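Local coordinates for protein 2-dehydropantoate 2-reductase (Porphyromonas gingivalis, PDB 2QYT) that probably catalyses the NADPH-dependent reduction of ketopantoate to pantoate, a step on the pathway to pantothenate, at residues G57-R65 against G150-R158; L223-L234 against V253-R261. All blocks are in the same frame, centred on the assembly; numbering follows the deposited sequence. Where two conformers were deposited one is given.

Overall arrangement
From the N terminus the chain builds the Rossmann-type part of the reductase, which probably binds NADP(H), and contact 1 lies within it. There 84 residues, 17 in helices and 31 in strands, separate 57-65 from 150-158, where strand 151-154 returns to pair beside strand 58-61 in a mixed sheet. The chain then passes through helix 194-215 into the helical C-terminal part. Contact 2 closes a much shorter loop, 18 residues separating 223-234 from 253-261, and sets helix 252-262 against helices 219-225 and 227-244. The two loops follow in series, neither nested nor crossed; the centres of contact 1 and contact 2 lie about 32 Å apart.

Contact 1: residues G57-R65 against G150-R158; sequences GLRVVTPSR and GLITLEADR. With EDO (1,2-ethanediol), chain J.
Two parallel strands, 58-61 and 151-154, pair inside a mixed beta-sheet of the Rossmann-type part, and just past their C-terminal ends the Asp157 carboxylate gathers bonds from Thr62, Ser64 and Arg65. Arg59 and Val61 use their backbones to form the ladder: Arg59 N donates to Gly150 O, Ile152 N to Arg59 O (2.8 Å), Val61 N to Ile152 O, and Leu154 N to Val61 O. At the start of the ladder a water donates to both Gly57 O and Gly150 O. On one face CD1 of Leu151 lies 3.6 Å from CG of Arg59, whose extended chain runs alongside it, and CG1 of Val61 comes across that leucine. On the other face Leu58 sets both its methyls against CG1 of Ile152, while CG1 of Val60 meets CD1 of Leu154 at 4.0 Å. Asp157 OD1 takes Thr62 OG1 on the syn side at 2.8 Å, tilted out of the carboxylate plane. The same oxygen lies in the guanidinium plane of Arg65, gripped side-on by NE and NH1 in a salt bridge. Ser64 OG reaches Asp157 OD2 from above the carboxylate plane, 2.8 Å away. Thr62 OG1 stands between its backbone N and carbonyl carbon (chi1 81°), where it also accepts from Ser64 N, an ST turn, and from Arg65 N, an ST motif. Strand 66-69 flanks 58-61 antiparallel, with Asp66 salt-bridged to Arg59, and strand 137-148 flanks 151-154. Helix 18-33 packs on the face of Val60 and Leu154, where its Tyr22 hydroxyl bonds Arg65 NH1.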
loop_
_atom_site.group_PDB
_atom_site.type_symbol
_atom_site.label_atom_id
_atom_site.label_comp_id
_atom_site.label_asym_id
_atom_site.label_seq_id
_atom_site.Cartn_x
_atom_site.Cartn_y
_atom_site.Cartn_z
ATOM N N GLY A 57 -6.879 -22.847 2.893
ATOM C CA GLY A 57 -6.910 -21.456 3.319
ATOM C C GLY A 57 -5.530 -20.866 3.409
ATOM O O GLY A 57 -4.550 -21.574 3.212
ATOM N N LEU A 58 -5.471 -19.582 3.740
ATOM C CA LEU A 58 -4.207 -18.894 3.945
ATOM C C LEU A 58 -3.932 -18.816 5.440
ATOM O O LEU A 58 -4.785 -18.362 6.219
ATOM C CB LEU A 58 -4.261 -17.455 3.367
ATOM C CG LEU A 58 -3.049 -16.535 3.580
ATOM C CD1 LEU A 58 -1.772 -17.091 2.956
ATOM C CD2 LEU A 58 -3.366 -15.149 3.001
ATOM N N ARG A 59 -2.735 -19.246 5.820
ATOM C CA ARG A 59 -2.270 -19.179 7.205
ATOM C C ARG A 59 -1.559 -17.857 7.563
ATOM O O ARG A 59 -0.718 -17.368 6.799
ATOM C CB ARG A 59 -1.366 -20.373 7.536
ATOM C CG ARG A 59 -1.018 -20.432 9.024
ATOM C CD ARG A 59 -0.201 -21.667 9.323
ATOM N NE ARG A 59 0.236 -21.763 10.732
ATOM C CZ ARG A 59 1.075 -22.688 11.189
ATOM N NH1 ARG A 59 1.572 -23.611 10.351
ATOM N NH2 ARG A 59 1.410 -22.692 12.487
ATOM N N VAL A 60 -1.894 -17.301 8.739
ATOM C CA VAL A 60 -1.286 -16.067 9.218
ATOM C C VAL A 60 -0.790 -16.276 10.661
ATOM O O VAL A 60 -1.548 -16.745 11.530
ATOM C CB VAL A 60 -2.269 -14.868 9.156
ATOM C CG1 VAL A 60 -1.564 -13.598 9.623
ATOM C CG2 VAL A 60 -2.782 -14.667 7.756
ATOM N N VAL A 61 0.497 -16.010 10.865
ATOM C CA VAL A 61 1.131 -16.074 12.183
ATOM C C VAL A 61 1.649 -14.697 12.589
ATOM O O VAL A 61 2.247 -13.972 11.807
ATOM C CB VAL A 61 2.228 -17.216 12.327
ATOM C CG1 VAL A 61 1.676 -18.585 11.941
ATOM C CG2 VAL A 61 3.512 -16.919 11.490
ATOM N N THR A 62 1.438 -14.343 13.857
ATOM C CA THR A 62 1.866 -13.054 14.358
ATOM C C THR A 62 2.432 -13.374 15.738
ATOM O O THR A 62 2.438 -14.549 16.148
ATOM C CB THR A 62 0.673 -12.012 14.412
ATOM O OG1 THR A 62 -0.086 -12.230 15.587
ATOM C CG2 THR A 62 -0.313 -12.126 13.197
ATOM N N PRO A 63 2.935 -12.369 16.456
ATOM C CA PRO A 63 3.347 -12.727 17.800
ATOM C C PRO A 63 2.259 -13.405 18.680
ATOM O O PRO A 63 2.592 -14.269 19.531
ATOM C CB PRO A 63 3.834 -11.387 18.419
ATOM C CG PRO A 63 4.204 -10.513 17.277
ATOM C CD PRO A 63 3.204 -10.955 16.126
ATOM N N SER A 64 1.004 -12.985 18.519
ATOM C CA SER A 64 -0.065 -13.416 19.414
ATOM C C SER A 64 -1.111 -14.260 18.731
ATOM O O SER A 64 -1.964 -14.814 19.411
ATOM C CB SER A 64 -0.742 -12.202 20.080
ATOM O OG SER A 64 -1.505 -11.439 19.117
ATOM N N ARG A 65 -1.052 -14.403 17.398
ATOM C CA ARG A 65 -2.088 -15.116 16.657
ATOM C C ARG A 65 -1.539 -16.199 15.727
ATOM O O ARG A 65 -0.430 -16.109 15.242
ATOM C CB ARG A 65 -2.975 -14.121 15.819
ATOM C CG ARG A 65 -3.837 -13.176 16.695
ATOM C CD ARG A 65 -4.575 -12.178 15.841
ATOM N NE ARG A 65 -3.668 -11.154 15.355
ATOM C CZ ARG A 65 -3.864 -10.412 14.266
ATOM N NH1 ARG A 65 -2.951 -9.498 13.919
ATOM N NH2 ARG A 65 -4.968 -10.556 13.556
ATOM N N GLY A 150 1.716 -20.284 1.053
ATOM C CA GLY A 150 0.535 -20.346 1.904
ATOM C C GLY A 150 0.641 -19.742 3.289
ATOM O O GLY A 150 -0.246 -19.983 4.132
ATOM N N LEU A 151 1.695 -18.956 3.543
ATOM C CA LEU A 151 1.922 -18.455 4.910
ATOM C C LEU A 151 2.321 -17.001 4.927
ATOM O O LEU A 151 3.278 -16.610 4.263
ATOM C CB LEU A 151 2.993 -19.301 5.635
ATOM C CG LEU A 151 3.357 -18.872 7.084
ATOM C CD1 LEU A 151 2.177 -19.158 8.072
ATOM C CD2 LEU A 151 4.684 -19.473 7.631
ATOM N N ILE A 152 1.604 -16.214 5.716
ATOM C CA ILE A 152 1.967 -14.839 6.013
ATOM C C ILE A 152 2.462 -14.771 7.460
ATOM O O ILE A 152 1.843 -15.344 8.393
ATOM C CB ILE A 152 0.749 -13.852 5.868
ATOM C CG1 ILE A 152 0.027 -14.055 4.509
ATOM C CG2 ILE A 152 1.179 -12.425 5.979
ATOM C CD1 ILE A 152 0.998 -14.036 3.272
ATOM N N THR A 153 3.563 -14.052 7.646
ATOM C CA THR A 153 4.072 -13.778 8.969
ATOM C C THR A 153 4.070 -12.262 9.202
ATOM O O THR A 153 4.546 -11.497 8.346
ATOM C CB THR A 153 5.529 -14.272 9.090
ATOM O OG1 THR A 153 5.525 -15.685 8.815
ATOM C CG2 THR A 153 6.123 -13.983 10.487
ATOM N N LEU A 154 3.500 -11.851 10.327
ATOM C CA LEU A 154 3.655 -10.501 10.836
ATOM C C LEU A 154 4.652 -10.476 11.935
ATOM O O LEU A 154 4.606 -11.272 12.892
ATOM C CB LEU A 154 2.354 -9.924 11.383
ATOM C CG LEU A 154 1.314 -9.362 10.424
ATOM C CD1 LEU A 154 0.829 -10.447 9.503
ATOM C CD2 LEU A 154 0.146 -8.754 11.256
ATOM N N GLU A 155 5.552 -9.517 11.862
ATOM C CA GLU A 155 6.522 -9.494 12.897
ATOM C C GLU A 155 6.001 -8.662 14.061
ATOM O O GLU A 155 6.576 -8.661 15.128
ATOM C CB GLU A 155 7.878 -9.046 12.356
ATOM C CG GLU A 155 7.915 -7.680 11.853
ATOM C CD GLU A 155 9.327 -7.294 11.434
ATOM O OE1 GLU A 155 9.842 -7.905 10.452
ATOM O OE2 GLU A 155 9.885 -6.387 12.088
ATOM N N ALA A 156 4.888 -7.966 13.843
ATOM C CA ALA A 156 4.230 -7.255 14.940
ATOM C C ALA A 156 2.743 -7.288 14.637
ATOM O O ALA A 156 2.360 -7.279 13.480
ATOM C CB ALA A 156 4.726 -5.834 15.067
ATOM N N ASP A 157 1.916 -7.319 15.672
ATOM C CA ASP A 157 0.471 -7.280 15.478
ATOM C C ASP A 157 -0.114 -5.975 14.914
ATOM O O ASP A 157 -1.092 -6.023 14.156
ATOM C CB ASP A 157 -0.239 -7.625 16.779
ATOM C CG ASP A 157 -0.403 -9.077 16.954
ATOM O OD1 ASP A 157 -1.098 -9.720 16.132
ATOM O OD2 ASP A 157 0.194 -9.586 17.898
ATOM N N ARG A 158 0.486 -4.852 15.268
ATOM C CA ARG A 158 0.055 -3.500 14.880
ATOM C C ARG A 158 -0.085 -3.354 13.371
ATOM O O ARG A 158 0.844 -3.756 12.637
ATOM C CB ARG A 158 1.122 -2.471 15.271
ATOM C CG ARG A 158 1.298 -2.162 16.730
ATOM C CD ARG A 158 2.504 -1.236 16.956
ATOM N NE ARG A 158 3.820 -1.852 16.726
ATOM C CZ ARG A 158 4.399 -2.746 17.524
ATOM N NH1 ARG A 158 3.791 -3.173 18.619
ATOM N NH2 ARG A 158 5.596 -3.231 17.215
HETATM C C1 EDO J . -4.042 -4.959 15.067
HETATM O O1 EDO J . -3.823 -6.144 14.321
HETATM C C2 EDO J . -4.758 -3.923 14.232
HETATM O O2 EDO J . -3.806 -2.864 14.083
HETATM O O HOH W 1 -1.981 -22.204 4.049
#

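Contact 2: residues L223-L234 against V253-R261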
loop_
_atom_site.group_PDB
_atom_site.type_symbol
_atom_site.label_atom_id
_atom_site.label_comp_id
_atom_site.label_asym_id
_atom_site.label_seq_id
_atom_site.Cartn_x
_atom_site.Cartn_y
_atom_site.Cartn_z
ATOM N N LEU A 223 21.125 8.379 12.070
ATOM C CA LEU A 223 20.750 9.484 12.949
ATOM C C LEU A 223 21.948 10.108 13.642
ATOM O O LEU A 223 22.081 11.328 13.667
ATOM C CB LEU A 223 19.776 9.023 14.034
ATOM C CG LEU A 223 18.256 9.104 13.862
ATOM C CD1 LEU A 223 17.817 10.266 12.966
ATOM C CD2 LEU A 223 17.684 7.793 13.372
ATOM N N THR A 224 22.803 9.262 14.213
ATOM C CA THR A 224 23.907 9.710 15.035
ATOM C C THR A 224 25.033 10.312 14.202
ATOM O O THR A 224 25.574 11.355 14.558
ATOM C CB THR A 224 24.466 8.564 15.928
ATOM O OG1 THR A 224 24.616 7.373 15.139
ATOM C CG2 THR A 224 23.527 8.284 17.113
ATOM N N GLU A 225 25.371 9.661 13.091
ATOM C CA GLU A 225 26.558 10.036 12.325
ATOM C C GLU A 225 26.263 10.852 11.075
ATOM O O GLU A 225 27.145 11.535 10.570
ATOM C CB GLU A 225 27.380 8.792 11.967
ATOM C CG GLU A 225 28.389 8.382 13.042
ATOM C CD GLU A 225 28.629 6.880 13.108
ATOM O OE1 GLU A 225 29.774 6.489 13.417
ATOM O OE2 GLU A 225 27.687 6.088 12.871
ATOM N N HIS A 226 25.029 10.778 10.568
ATOM C CA HIS A 226 24.718 11.403 9.282
ATOM C C HIS A 226 23.468 12.280 9.303
ATOM O O HIS A 226 22.703 12.338 8.315
ATOM C CB HIS A 226 24.659 10.340 8.186
ATOM C CG HIS A 226 26.003 9.818 7.778
ATOM N ND1 HIS A 226 27.012 10.635 7.304
ATOM C CD2 HIS A 226 26.501 8.559 7.759
ATOM C CE1 HIS A 226 28.073 9.903 7.019
ATOM N NE2 HIS A 226 27.790 8.640 7.286
ATOM N N GLU A 227 23.280 12.972 10.429
ATOM C CA GLU A 227 22.098 13.792 10.664
ATOM C C GLU A 227 21.970 14.948 9.663
ATOM O O GLU A 227 20.876 15.169 9.139
ATOM C CB GLU A 227 22.017 14.296 12.116
ATOM C CG GLU A 227 20.580 14.412 12.629
ATOM C CD GLU A 227 20.456 15.065 14.007
ATOM O OE1 GLU A 227 19.368 15.607 14.285
ATOM O OE2 GLU A 227 21.408 15.032 14.816
ATOM N N PRO A 228 23.061 15.714 9.428
ATOM C CA PRO A 228 22.991 16.698 8.346
ATOM C C PRO A 228 22.461 16.145 7.025
ATOM O O PRO A 228 21.562 16.744 6.450
ATOM C CB PRO A 228 24.439 17.175 8.216
ATOM C CG PRO A 228 24.953 17.095 9.633
ATOM C CD PRO A 228 24.340 15.822 10.174
ATOM N N GLU A 229 22.996 15.011 6.579
ATOM C CA GLU A 229 22.613 14.403 5.329
ATOM C C GLU A 229 21.147 13.980 5.403
ATOM O O GLU A 229 20.380 14.267 4.495
ATOM C CB GLU A 229 23.492 13.189 4.999
ATOM C CG GLU A 229 24.905 13.541 4.580
ATOM C CD GLU A 229 25.882 13.568 5.748
ATOM O OE1 GLU A 229 25.568 14.187 6.791
ATOM O OE2 GLU A 229 26.972 12.964 5.620
ATOM N N LEU A 230 20.780 13.346 6.517
ATOM C CA LEU A 230 19.426 12.878 6.723
ATOM C C LEU A 230 18.452 14.043 6.594
ATOM O O LEU A 230 17.502 13.969 5.829
ATOM C CB LEU A 230 19.293 12.130 8.052
ATOM C CG LEU A 230 18.097 11.216 8.342
ATOM C CD1 LEU A 230 17.638 10.329 7.184
ATOM C CD2 LEU A 230 18.482 10.350 9.514
ATOM N N LEU A 231 18.750 15.131 7.288
ATOM C CA LEU A 231 17.969 16.367 7.225
ATOM C C LEU A 231 17.932 17.010 5.835
ATOM O O LEU A 231 16.908 17.567 5.432
ATOM C CB LEU A 231 18.499 17.369 8.239
ATOM C CG LEU A 231 17.871 18.758 8.326
ATOM C CD1 LEU A 231 16.406 18.651 8.715
ATOM C CD2 LEU A 231 18.644 19.609 9.345
ATOM N N SER A 232 19.049 16.962 5.126
ATOM C CA SER A 232 19.071 17.381 3.737
ATOM C C SER A 232 18.056 16.616 2.879
ATOM O O SER A 232 17.436 17.209 2.026
ATOM C CB SER A 232 20.459 17.230 3.144
ATOM O OG SER A 232 21.306 18.144 3.788
ATOM N N LEU A 233 17.926 15.313 3.104
ATOM C CA LEU A 233 16.960 14.465 2.391
ATOM C C LEU A 233 15.509 14.834 2.764
ATOM O O LEU A 233 14.620 14.918 1.902
ATOM C CB LEU A 233 17.237 12.980 2.696
ATOM C CG LEU A 233 17.847 12.022 1.664
ATOM C CD1 LEU A 233 18.854 12.646 0.695
ATOM C CD2 LEU A 233 18.431 10.802 2.325
ATOM N N LEU A 234 15.288 15.059 4.052
ATOM C CA LEU A 234 13.983 15.438 4.565
ATOM C C LEU A 234 13.499 16.763 3.951
ATOM O O LEU A 234 12.356 16.869 3.496
ATOM C CB LEU A 234 14.038 15.502 6.091
ATOM C CG LEU A 234 13.417 14.412 7.005
ATOM C CD1 LEU A 234 12.859 13.169 6.318
ATOM C CD2 LEU A 234 14.355 14.020 8.173
ATOM N N VAL A 253 9.059 18.326 7.897
ATOM C CA VAL A 253 10.455 17.876 8.027
ATOM C C VAL A 253 10.724 17.386 9.453
ATOM O O VAL A 253 11.269 16.299 9.649
ATOM C CB VAL A 253 11.449 19.023 7.686
ATOM C CG1 VAL A 253 12.880 18.634 8.024
ATOM C CG2 VAL A 253 11.339 19.423 6.220
ATOM N N GLN A 254 10.324 18.200 10.432
ATOM C CA GLN A 254 10.448 17.874 11.851
ATOM C C GLN A 254 9.604 16.662 12.268
ATOM O O GLN A 254 10.089 15.770 12.967
ATOM C CB GLN A 254 10.098 19.099 12.714
ATOM C CG GLN A 254 10.926 20.359 12.410
ATOM C CD GLN A 254 12.436 20.134 12.509
ATOM O OE1 GLN A 254 12.916 19.438 13.406
ATOM N NE2 GLN A 254 13.189 20.725 11.581
ATOM N N GLN A 255 8.344 16.644 11.831
ATOM C CA GLN A 255 7.414 15.549 12.110
ATOM C C GLN A 255 7.986 14.227 11.600
ATOM O O GLN A 255 8.004 13.233 12.335
ATOM C CB GLN A 255 6.061 15.828 11.450
ATOM C CG GLN A 255 4.865 15.165 12.107
ATOM C CD GLN A 255 3.545 15.679 11.548
ATOM O OE1 GLN A 255 3.105 15.277 10.459
ATOM N NE2 GLN A 255 2.905 16.573 12.296
ATOM N N LEU A 256 8.451 14.237 10.346
ATOM C CA LEU A 256 9.165 13.109 9.752
ATOM C C LEU A 256 10.443 12.756 10.513
ATOM O O LEU A 256 10.702 11.579 10.784
ATOM C CB LEU A 256 9.513 13.383 8.277
ATOM C CG LEU A 256 8.469 13.597 7.169
ATOM C CD1 LEU A 256 9.172 13.695 5.817
ATOM C CD2 LEU A 256 7.396 12.529 7.149
ATOM N N LEU A 257 11.230 13.783 10.845
ATOM C CA LEU A 257 12.515 13.618 11.534
ATOM C C LEU A 257 12.402 12.806 12.829
ATOM O O LEU A 257 13.148 11.845 13.029
ATOM C CB LEU A 257 13.144 14.990 11.845
ATOM C CG LEU A 257 14.655 15.237 12.007
ATOM C CD1 LEU A 257 14.859 16.378 13.009
ATOM C CD2 LEU A 257 15.485 14.016 12.429
ATOM N N ASP A 258 11.472 13.195 13.700
ATOM C CA ASP A 258 11.363 12.588 15.024
ATOM C C ASP A 258 10.967 11.109 14.979
ATOM O O ASP A 258 11.487 10.300 15.754
ATOM C CB ASP A 258 10.402 13.383 15.907
ATOM C CG ASP A 258 10.728 13.247 17.372
ATOM O OD1 ASP A 258 9.944 12.598 18.095
ATOM O OD2 ASP A 258 11.779 13.774 17.798
ATOM N N LYS A 259 10.055 10.772 14.063
ATOM C CA LYS A 259 9.611 9.390 13.823
ATOM C C LYS A 259 10.773 8.427 13.505
ATOM O O LYS A 259 10.762 7.262 13.932
ATOM C CB LYS A 259 8.545 9.359 12.714
ATOM C CG LYS A 259 7.770 8.039 12.580
ATOM C CD LYS A 259 6.808 7.798 13.750
ATOM C CE LYS A 259 6.555 6.307 13.988
ATOM N NZ LYS A 259 5.648 6.082 15.144
ATOM N N GLN A 260 11.769 8.930 12.773
ATOM C CA GLN A 260 13.022 8.203 12.502
ATOM C C GLN A 260 13.803 7.831 13.779
ATOM O O GLN A 260 14.484 6.801 13.815
ATOM C CB GLN A 260 13.936 9.033 11.587
ATOM C CG GLN A 260 13.232 9.814 10.466
ATOM C CD GLN A 260 13.233 9.101 9.133
ATOM O OE1 GLN A 260 13.947 8.118 8.930
ATOM N NE2 GLN A 260 12.432 9.605 8.203
ATOM N N ARG A 261 13.708 8.673 14.812
ATOM C CA ARG A 261 14.442 8.460 16.075
ATOM C C ARG A 261 13.897 7.276 16.897
ATOM O O ARG A 261 14.651 6.616 17.616
ATOM C CB ARG A 261 14.450 9.740 16.932
ATOM C CG ARG A 261 14.889 11.010 16.193
ATOM C CD ARG A 261 14.938 12.225 17.118
ATOM N NE ARG A 261 15.290 13.466 16.418
ATOM C CZ ARG A 261 16.533 13.924 16.248
ATOM N NH1 ARG A 261 17.579 13.246 16.712
ATOM N NH2 ARG A 261 16.735 15.067 15.606
#
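Leu234 is the main bump of this helix-helix contact, a knob set into a hole on helix 252-262 formed by Val253, Leu256, Leu257 and Gln260. Its two methyls part within the hollow: CD1 meets CD1 of Leu256 at 3.8 Å, and CD2 sits over the backbone of Leu257, 3.9 Å from its CA. Behind them, CB of Leu234 rests on CG1 of Val253. With CG1 anti to the backbone N (chi1 171°), Val253 also presents this methyl to Leu231 CD1, 3.6 Å away, so the one branch touches two leucines three residues apart on the facing helix. At the other end Leu223 projects from the preceding helix and lays CD2 on the backbone of Gln260, 3.4 Å from its O. Gln260 NE2, buried beside Leu234 CD1, has no polar partner, whereas its OE1 is bonded to Thr208. Near the Leu223 end a salt bridge joins the segments: Arg261 NH2 donates to Glu227 OE1 at 3.0 Å, from above the carboxylate plane, and the oxygen lies at the guanidinium edge, tilted 20° from its plane. The axes of 227-234 and 253-261 come within 10.1 Å, their directions 135° apart, a crossing 45° from antiparallel. Helix 194-215 packs on helix 252-262, its Met203 touching Leu256 and its Met204 and Val207 touching Gln260, while helix 302-309 packs against Leu233 of helix 227-244.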